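Local coordinates for protein aminotransferase, class III (PDB 6IO1) that probably transfers amino groups as a thermostable (S)-enantioselective omega-transaminase that uses pyridoxal 5'-phosphate as its cofactor, at residues G279-I291 with P297-E309. Residues are numbered along the deposited sequence; the frame is centred on the assembly and turned at random.
Sequences GVQPDIVTFAKGI and PLGGVGVSDEIAE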
loop_
_atom_site.group_PDB
_atom_site.type_symbol
_atom_site.label_atom_id
_atom_site.label_comp_id
_atom_site.label_asym_id
_atom_site.label_seq_id
_atom_site.Cartn_x
_atom_site.Cartn_y
_atom_site.Cartn_z
ATOM N N GLY B 279 -5.320 -10.444 26.731
ATOM C CA GLY B 279 -6.729 -10.553 27.059
ATOM C C GLY B 279 -7.554 -9.351 26.655
ATOM O O GLY B 279 -8.251 -8.759 27.485
ATOM N N VAL B 280 -7.476 -8.975 25.384
ATOM C CA VAL B 280 -8.222 -7.840 24.862
ATOM C C VAL B 280 -8.995 -8.291 23.631
ATOM O O VAL B 280 -8.557 -9.173 22.884
ATOM C CB VAL B 280 -7.288 -6.646 24.546
ATOM C CG1 VAL B 280 -6.660 -6.783 23.166
ATOM C CG2 VAL B 280 -8.032 -5.332 24.682
ATOM N N GLN B 281 -10.172 -7.703 23.443
ATOM C CA GLN B 281 -11.029 -8.004 22.296
ATOM C C GLN B 281 -11.289 -6.714 21.534
ATOM O O GLN B 281 -12.208 -5.953 21.889
ATOM C CB GLN B 281 -12.343 -8.645 22.743
ATOM C CG GLN B 281 -13.317 -8.938 21.610
ATOM C CD GLN B 281 -12.891 -10.119 20.759
ATOM O OE1 GLN B 281 -12.114 -10.967 21.197
ATOM N NE2 GLN B 281 -13.402 -10.180 19.535
ATOM N N PRO B 282 -10.515 -6.419 20.496
ATOM C CA PRO B 282 -10.687 -5.152 19.782
ATOM C C PRO B 282 -11.907 -5.161 18.878
ATOM O O PRO B 282 -12.368 -6.206 18.412
ATOM C CB PRO B 282 -9.400 -5.040 18.957
ATOM C CG PRO B 282 -8.992 -6.453 18.720
ATOM C CD PRO B 282 -9.415 -7.226 19.942
ATOM N N ASP B 283 -12.431 -3.959 18.637
ATOM C CA ASP B 283 -13.479 -3.800 17.638
ATOM C C ASP B 283 -12.912 -3.913 16.231
ATOM O O ASP B 283 -13.592 -4.407 15.324
ATOM C CB ASP B 283 -14.185 -2.458 17.826
ATOM C CG ASP B 283 -14.626 -2.226 19.258
ATOM O OD1 ASP B 283 -15.597 -2.877 19.697
ATOM O OD2 ASP B 283 -13.997 -1.396 19.947
ATOM N N ILE B 284 -11.676 -3.460 16.034
ATOM C CA ILE B 284 -10.996 -3.515 14.746
ATOM C C ILE B 284 -9.573 -4.004 14.978
ATOM O O ILE B 284 -8.921 -3.611 15.951
ATOM C CB ILE B 284 -10.992 -2.142 14.040
ATOM C CG1 ILE B 284 -12.417 -1.625 13.846
ATOM C CG2 ILE B 284 -10.283 -2.225 12.702
ATOM C CD1 ILE B 284 -12.485 -0.192 13.367
ATOM N N VAL B 285 -9.097 -4.867 14.087
ATOM C CA VAL B 285 -7.733 -5.373 14.123
ATOM C C VAL B 285 -7.104 -5.159 12.753
ATOM O O VAL B 285 -7.770 -5.313 11.724
ATOM C CB VAL B 285 -7.679 -6.862 14.528
ATOM C CG1 VAL B 285 -8.454 -7.729 13.540
ATOM C CG2 VAL B 285 -6.243 -7.316 14.620
ATOM N N THR B 286 -5.836 -4.768 12.738
ATOM C CA THR B 286 -5.084 -4.604 11.503
ATOM C C THR B 286 -3.917 -5.576 11.500
ATOM O O THR B 286 -3.288 -5.807 12.538
ATOM C CB THR B 286 -4.572 -3.171 11.339
ATOM O OG1 THR B 286 -3.633 -2.874 12.379
ATOM C CG2 THR B 286 -5.724 -2.188 11.409
ATOM N N PHE B 287 -3.626 -6.146 10.335
ATOM C CA PHE B 287 -2.571 -7.142 10.238
ATOM C C PHE B 287 -1.842 -6.991 8.913
ATOM O O PHE B 287 -2.363 -6.427 7.951
ATOM C CB PHE B 287 -3.119 -8.570 10.385
ATOM C CG PHE B 287 -4.335 -8.848 9.545
ATOM C CD1 PHE B 287 -5.602 -8.552 10.019
ATOM C CD2 PHE B 287 -4.212 -9.422 8.291
ATOM C CE1 PHE B 287 -6.722 -8.811 9.256
ATOM C CE2 PHE B 287 -5.331 -9.685 7.522
ATOM C CZ PHE B 287 -6.587 -9.379 8.006
ATOM N N ALA B 288 -0.620 -7.518 8.887
ATOM C CA ALA B 288 0.242 -7.504 7.713
ATOM C C ALA B 288 1.446 -8.387 7.998
ATOM O O ALA B 288 1.414 -9.196 8.932
ATOM C CB ALA B 288 0.683 -6.082 7.362
ATOM N N LYS B 289 2.499 -8.255 7.193
ATOM C CA LYS B 289 3.764 -8.925 7.466
ATOM C C LYS B 289 3.622 -10.443 7.491
ATOM O O LYS B 289 3.556 -11.088 6.439
ATOM C CB LYS B 289 4.348 -8.427 8.795
ATOM C CG LYS B 289 4.795 -6.973 8.782
ATOM C CD LYS B 289 5.571 -6.625 10.043
ATOM C CE LYS B 289 6.062 -5.186 10.017
ATOM N NZ LYS B 289 6.920 -4.901 8.836
ATOM N N GLY B 290 3.586 -11.016 8.696
ATOM C CA GLY B 290 3.653 -12.457 8.883
ATOM C C GLY B 290 2.547 -13.260 8.224
ATOM O O GLY B 290 2.704 -14.475 8.058
ATOM N N ILE B 291 1.422 -12.625 7.874
ATOM C CA ILE B 291 0.294 -13.356 7.289
ATOM C C ILE B 291 0.732 -14.187 6.087
ATOM O O ILE B 291 0.231 -15.296 5.864
ATOM C CB ILE B 291 -0.850 -12.386 6.925
ATOM C CG1 ILE B 291 -2.080 -13.172 6.464
ATOM C CG2 ILE B 291 -0.412 -11.386 5.860
ATOM C CD1 ILE B 291 -3.322 -12.330 6.311
ATOM N N PRO B 297 3.212 -9.392 -0.833
ATOM C CA PRO B 297 2.639 -8.283 -0.051
ATOM C C PRO B 297 1.164 -8.509 0.239
ATOM O O PRO B 297 0.347 -8.655 -0.673
ATOM C CB PRO B 297 2.860 -7.067 -0.956
ATOM C CG PRO B 297 4.046 -7.428 -1.776
ATOM C CD PRO B 297 3.926 -8.906 -2.028
ATOM N N LEU B 298 0.828 -8.538 1.526
ATOM C CA LEU B 298 -0.553 -8.717 1.950
ATOM C C LEU B 298 -0.758 -8.076 3.314
ATOM O O LEU B 298 0.128 -8.115 4.171
ATOM C CB LEU B 298 -0.940 -10.199 2.002
ATOM C CG LEU B 298 -2.397 -10.494 2.366
ATOM C CD1 LEU B 298 -3.345 -9.755 1.436
ATOM C CD2 LEU B 298 -2.674 -11.982 2.334
ATOM N N GLY B 299 -1.935 -7.484 3.497
ATOM C CA GLY B 299 -2.348 -6.889 4.748
ATOM C C GLY B 299 -3.853 -6.998 4.833
ATOM O O GLY B 299 -4.508 -7.470 3.903
ATOM N N GLY B 300 -4.410 -6.563 5.954
ATOM C CA GLY B 300 -5.857 -6.603 6.061
ATOM C C GLY B 300 -6.369 -5.931 7.313
ATOM O O GLY B 300 -5.616 -5.624 8.244
ATOM N N VAL B 301 -7.684 -5.726 7.315
ATOM C CA VAL B 301 -8.424 -5.186 8.445
ATOM C C VAL B 301 -9.582 -6.126 8.740
ATOM O O VAL B 301 -10.328 -6.505 7.829
ATOM C CB VAL B 301 -8.951 -3.768 8.157
ATOM C CG1 VAL B 301 -9.757 -3.249 9.333
ATOM C CG2 VAL B 301 -7.803 -2.834 7.837
ATOM N N GLY B 302 -9.731 -6.496 10.008
ATOM C CA GLY B 302 -10.858 -7.278 10.476
ATOM C C GLY B 302 -11.697 -6.451 11.435
ATOM O O GLY B 302 -11.168 -5.797 12.333
ATOM N N VAL B 303 -13.005 -6.487 11.223
ATOM C CA VAL B 303 -13.952 -5.733 12.023
ATOM C C VAL B 303 -14.990 -6.682 12.602
ATOM O O VAL B 303 -15.264 -7.775 12.072
ATOM C CB VAL B 303 -14.634 -4.600 11.223
ATOM C CG1 VAL B 303 -13.592 -3.702 10.571
ATOM C CG2 VAL B 303 -15.586 -5.172 10.186
ATOM N N SER B 304 -15.559 -6.231 13.718
ATOM C CA SER B 304 -16.585 -6.932 14.462
ATOM C C SER B 304 -17.892 -6.954 13.682
ATOM O O SER B 304 -18.099 -6.196 12.730
ATOM C CB SER B 304 -16.804 -6.265 15.820
ATOM O OG SER B 304 -17.375 -4.976 15.665
ATOM N N ASP B 305 -18.783 -7.851 14.105
ATOM C CA ASP B 305 -20.076 -7.980 13.444
ATOM C C ASP B 305 -20.896 -6.700 13.548
ATOM O O ASP B 305 -21.653 -6.378 12.627
ATOM C CB ASP B 305 -20.846 -9.159 14.035
ATOM C CG ASP B 305 -21.945 -9.644 13.123
ATOM O OD1 ASP B 305 -21.627 -10.175 12.040
ATOM O OD2 ASP B 305 -23.129 -9.488 13.486
ATOM N N GLU B 306 -20.774 -5.969 14.657
ATOM C CA GLU B 306 -21.531 -4.731 14.821
ATOM C C GLU B 306 -21.097 -3.674 13.810
ATOM O O GLU B 306 -21.935 -3.044 13.150
ATOM C CB GLU B 306 -21.369 -4.215 16.252
ATOM C CG GLU B 306 -21.481 -2.706 16.401
ATOM C CD GLU B 306 -22.906 -2.209 16.271
ATOM O OE1 GLU B 306 -23.839 -3.034 16.365
ATOM O OE2 GLU B 306 -23.092 -0.989 16.081
ATOM N N ILE B 307 -19.784 -3.468 13.675
ATOM C CA ILE B 307 -19.271 -2.477 12.731
ATOM C C ILE B 307 -19.650 -2.856 11.304
ATOM O O ILE B 307 -20.078 -2.010 10.507
ATOM C CB ILE B 307 -17.747 -2.325 12.891
ATOM C CG1 ILE B 307 -17.419 -1.641 14.219
ATOM C CG2 ILE B 307 -17.155 -1.548 11.723
ATOM C CD1 ILE B 307 -15.940 -1.521 14.493
ATOM N N ALA B 308 -19.485 -4.134 10.959
ATOM C CA ALA B 308 -19.828 -4.592 9.618
ATOM C C ALA B 308 -21.316 -4.436 9.342
ATOM O O ALA B 308 -21.711 -4.068 8.231
ATOM C CB ALA B 308 -19.401 -6.045 9.436
ATOM N N GLU B 309 -22.161 -4.740 10.330
ATOM C CA GLU B 309 -23.599 -4.570 10.158
ATOM C C GLU B 309 -23.950 -3.105 9.934
ATOM O O GLU B 309 -24.776 -2.778 9.071
ATOM C CB GLU B 309 -24.335 -5.118 11.381
ATOM C CG GLU B 309 -25.845 -5.164 11.240
ATOM C CD GLU B 309 -26.318 -6.378 10.470
ATOM O OE1 GLU B 309 -25.554 -7.364 10.382
ATOM O OE2 GLU B 309 -27.455 -6.349 9.954
HETATM O O HOH W 1 -17.476 -3.610 18.036
#
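Phe287 lays its ring across the backbone of Gly300, on the face of a two-stranded antiparallel hairpin that also carries Val285. Gly300 CA sits 3.7 Å from the ring centroid, 25° off the normal, in a CH-pi contact, and Gly300 O lies over the same face near the rim. CG stands between the backbone N and the carbonyl carbon (chi1 47°), which folds the ring over the neighbouring strand. The lack of a side chain at Gly300 lets Phe287 CZ come within 3.5 Å of Gly300 CA, and Gly302 likewise leaves room for Val285 CG1, which packs 3.5 Å from Gly302 O. An alanine in place of Phe287 would probably leave Gly300 without its aromatic cover and open a gap beside Phe115 and Phe108, which the ring also touches.

Paired backbone bonds fix this register: Val285 and Gly302 exchange two nearly straight ones, and Phe287 N to Gly300 O (2.9 Å) is matched by Gly300 N to Phe287 O. The face carrying Ile284, Val301 and Val303 is largely aliphatic, but Thr286 also lies there and hydrogen-bonds through OG1 to Asn125 OD1, a residue of the cofactor pocket. Ile284 CG2 meets Val301 CG1 at 3.6 Å, while Ile284 CG1 touches Ile307 CD1 at 3.6 Å, the two isoleucines crossing at about a right angle under helix 121-138. Ser304 N donates to Asp283 O, and Ser304 OG, capping helix 305-312 through a weak bond from Ile307 N, shares a water with Asp283 OD1; Asp283 OD2 is held by Leu257 N.

The hairpin belongs to the central seven-stranded sheet of the fold type I large domain, between strands 112-118 and 256-260. Two residues on from Phe287, Lys289 reaches the bound 4'-deoxy-4'-aminopyridoxal-5'-phosphate, its NZ bonded to Leu60 O. Buried backbone bonds and the glycine-aromatic fit thus give the segment leading to this lysine a firmly defined register beside the cofactor pocket.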